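Local coordinates for protein B (Streptococcus agalactiae, PDB 5H6I) that acts as a secreted pore-forming toxin, the CAMP factor, that permeabilises membranes and belongs to the bacterial Fc-binding proteins, at residues Arg53-Asn58 and Ala108-Thr113. Numbering follows the deposited sequence.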
loop_
_atom_site.group_PDB
_atom_site.type_symbol
_atom_site.label_atom_id
_atom_site.label_comp_id
_atom_site.label_asym_id
_atom_site.label_seq_id
_atom_site.Cartn_x
_atom_site.Cartn_y
_atom_site.Cartn_z
ATOM N N ARG A 53 6.130 4.576 4.935
ATOM C CA ARG A 53 6.380 5.580 3.905
ATOM C C ARG A 53 6.565 4.936 2.536
ATOM O O ARG A 53 6.226 5.546 1.516
ATOM C CB ARG A 53 7.593 6.436 4.272
ATOM C CG ARG A 53 8.890 5.669 4.460
ATOM C CD ARG A 53 9.783 5.766 3.234
ATOM N NE ARG A 53 11.185 5.530 3.564
ATOM C CZ ARG A 53 12.103 5.144 2.684
ATOM N NH1 ARG A 53 11.766 4.946 1.418
ATOM N NH2 ARG A 53 13.357 4.954 3.072
ATOM N N ASN A 54 7.100 3.712 2.493
ATOM C CA ASN A 54 7.125 2.960 1.244
ATOM C C ASN A 54 5.710 2.679 0.759
ATOM O O ASN A 54 5.391 2.870 -0.421
ATOM C CB ASN A 54 7.893 1.651 1.432
ATOM C CG ASN A 54 9.371 1.869 1.681
ATOM O OD1 ASN A 54 9.970 2.809 1.159
ATOM N ND2 ASN A 54 9.970 0.995 2.484
ATOM N N ILE A 55 4.845 2.223 1.667
ATOM C CA ILE A 55 3.453 1.953 1.323
ATOM C C ILE A 55 2.727 3.240 0.951
ATOM O O ILE A 55 1.820 3.227 0.110
ATOM C CB ILE A 55 2.765 1.223 2.493
ATOM C CG1 ILE A 55 3.377 -0.166 2.688
ATOM C CG2 ILE A 55 1.267 1.115 2.267
ATOM C CD1 ILE A 55 2.788 -0.937 3.848
ATOM N N LYS A 56 3.126 4.369 1.545
ATOM C CA LYS A 56 2.443 5.638 1.299
ATOM C C LYS A 56 2.395 5.985 -0.185
ATOM O O LYS A 56 1.440 6.623 -0.642
ATOM C CB LYS A 56 3.130 6.757 2.082
ATOM C CG LYS A 56 2.407 8.094 2.036
ATOM C CD LYS A 56 3.332 9.231 2.440
ATOM C CE LYS A 56 2.622 10.572 2.375
ATOM N NZ LYS A 56 1.513 10.655 3.364
ATOM N N ASP A 57 3.403 5.568 -0.953
ATOM C CA ASP A 57 3.413 5.861 -2.382
ATOM C C ASP A 57 2.489 4.929 -3.158
ATOM O O ASP A 57 1.763 5.375 -4.053
ATOM C CB ASP A 57 4.838 5.764 -2.929
ATOM C CG ASP A 57 5.825 6.593 -2.135
ATOM O OD1 ASP A 57 5.409 7.611 -1.543
ATOM O OD2 ASP A 57 7.019 6.226 -2.100
ATOM N N ASN A 58 2.496 3.636 -2.825
ATOM C CA ASN A 58 1.773 2.652 -3.623
ATOM C C ASN A 58 0.263 2.723 -3.434
ATOM O O ASN A 58 -0.476 2.247 -4.301
ATOM C CB ASN A 58 2.265 1.242 -3.288
ATOM C CG ASN A 58 3.749 1.065 -3.545
ATOM O OD1 ASN A 58 4.328 1.730 -4.404
ATOM N ND2 ASN A 58 4.374 0.161 -2.799
ATOM N N ALA A 108 -2.134 -6.002 7.113
ATOM C CA ALA A 108 -3.400 -5.945 6.393
ATOM C C ALA A 108 -3.253 -5.232 5.055
ATOM O O ALA A 108 -3.950 -5.571 4.094
ATOM C CB ALA A 108 -4.462 -5.258 7.249
ATOM N N ILE A 109 -2.350 -4.253 4.970
ATOM C CA ILE A 109 -2.177 -3.518 3.721
ATOM C C ILE A 109 -1.452 -4.373 2.689
ATOM O O ILE A 109 -1.844 -4.419 1.517
ATOM C CB ILE A 109 -1.441 -2.192 3.981
ATOM C CG1 ILE A 109 -2.270 -1.309 4.915
ATOM C CG2 ILE A 109 -1.169 -1.476 2.672
ATOM C CD1 ILE A 109 -1.442 -0.375 5.760
ATOM N N THR A 110 -0.383 -5.060 3.101
ATOM C CA THR A 110 0.299 -5.970 2.187
ATOM C C THR A 110 -0.593 -7.143 1.800
ATOM O O THR A 110 -0.458 -7.683 0.696
ATOM C CB THR A 110 1.600 -6.484 2.805
ATOM O OG1 THR A 110 1.306 -7.508 3.763
ATOM C CG2 THR A 110 2.361 -5.353 3.480
ATOM N N PHE A 111 -1.500 -7.550 2.692
ATOM C CA PHE A 111 -2.472 -8.581 2.342
ATOM C C PHE A 111 -3.359 -8.125 1.191
ATOM O O PHE A 111 -3.740 -8.929 0.332
ATOM C CB PHE A 111 -3.316 -8.939 3.566
ATOM C CG PHE A 111 -4.453 -9.876 3.270
ATOM C CD1 PHE A 111 -4.247 -11.245 3.234
ATOM C CD2 PHE A 111 -5.730 -9.390 3.041
ATOM C CE1 PHE A 111 -5.291 -12.111 2.966
ATOM C CE2 PHE A 111 -6.778 -10.250 2.771
ATOM C CZ PHE A 111 -6.557 -11.612 2.735
ATOM N N SER A 112 -3.699 -6.835 1.159
ATOM C CA SER A 112 -4.508 -6.310 0.064
ATOM C C SER A 112 -3.730 -6.300 -1.244
ATOM O O SER A 112 -4.271 -6.660 -2.296
ATOM C CB SER A 112 -5.000 -4.904 0.406
ATOM O OG SER A 112 -5.164 -4.124 -0.765
ATOM N N THR A 113 -2.457 -5.897 -1.198
ATOM C CA THR A 113 -1.657 -5.806 -2.414
ATOM C C THR A 113 -1.473 -7.167 -3.076
ATOM O O THR A 113 -1.413 -7.254 -4.308
ATOM C CB THR A 113 -0.294 -5.183 -2.098
ATOM O OG1 THR A 113 -0.481 -3.922 -1.442
ATOM C CG2 THR A 113 0.513 -4.966 -3.371
#
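I55 and I109 meet through their branch methyls, CG2 of I55 lying 3.6 Å from CG2 of I109, and this pair carries most of the contact. In both residues CG2 stands anti to the backbone N and CG1 anti to the carbonyl carbon (chi1 -66° in I55, -62° in I109), which presents the short branch of each to the other helix. The two side chains cross at a slant, and the longer arm of I55 runs off beside the methyl pair toward T110, its CD1 coming 4.2 Å from I109 CG2. At the margin the same CD1 lies 4.5 Å from CG2 of T110, a loose apolar touch.

No hydrogen bond links the two segments; the hydroxyls of T110 and T113 are bonded to carbonyls of their own helix. T113 OG1 donates to the carbonyl O of I109 at 3.3 Å, tilted 34° from the carbonyl plane, and T113 N shares that acceptor, while T110 OG1 is bonded to E107 O.

V68 of helix 65-84 touches both isoleucines, and I131 of helix 121-139 also packs on I109. With a CA-CA separation of 8.2 Å between I55 and I109, this is a side-chain-mediated apolar contact between helices 35-58 and 93-115, characteristic of helix packing in an all-helical bundle, here the N-terminal bundle of the CAMP factor, at a place where a partly exposed side chain meets a buried one.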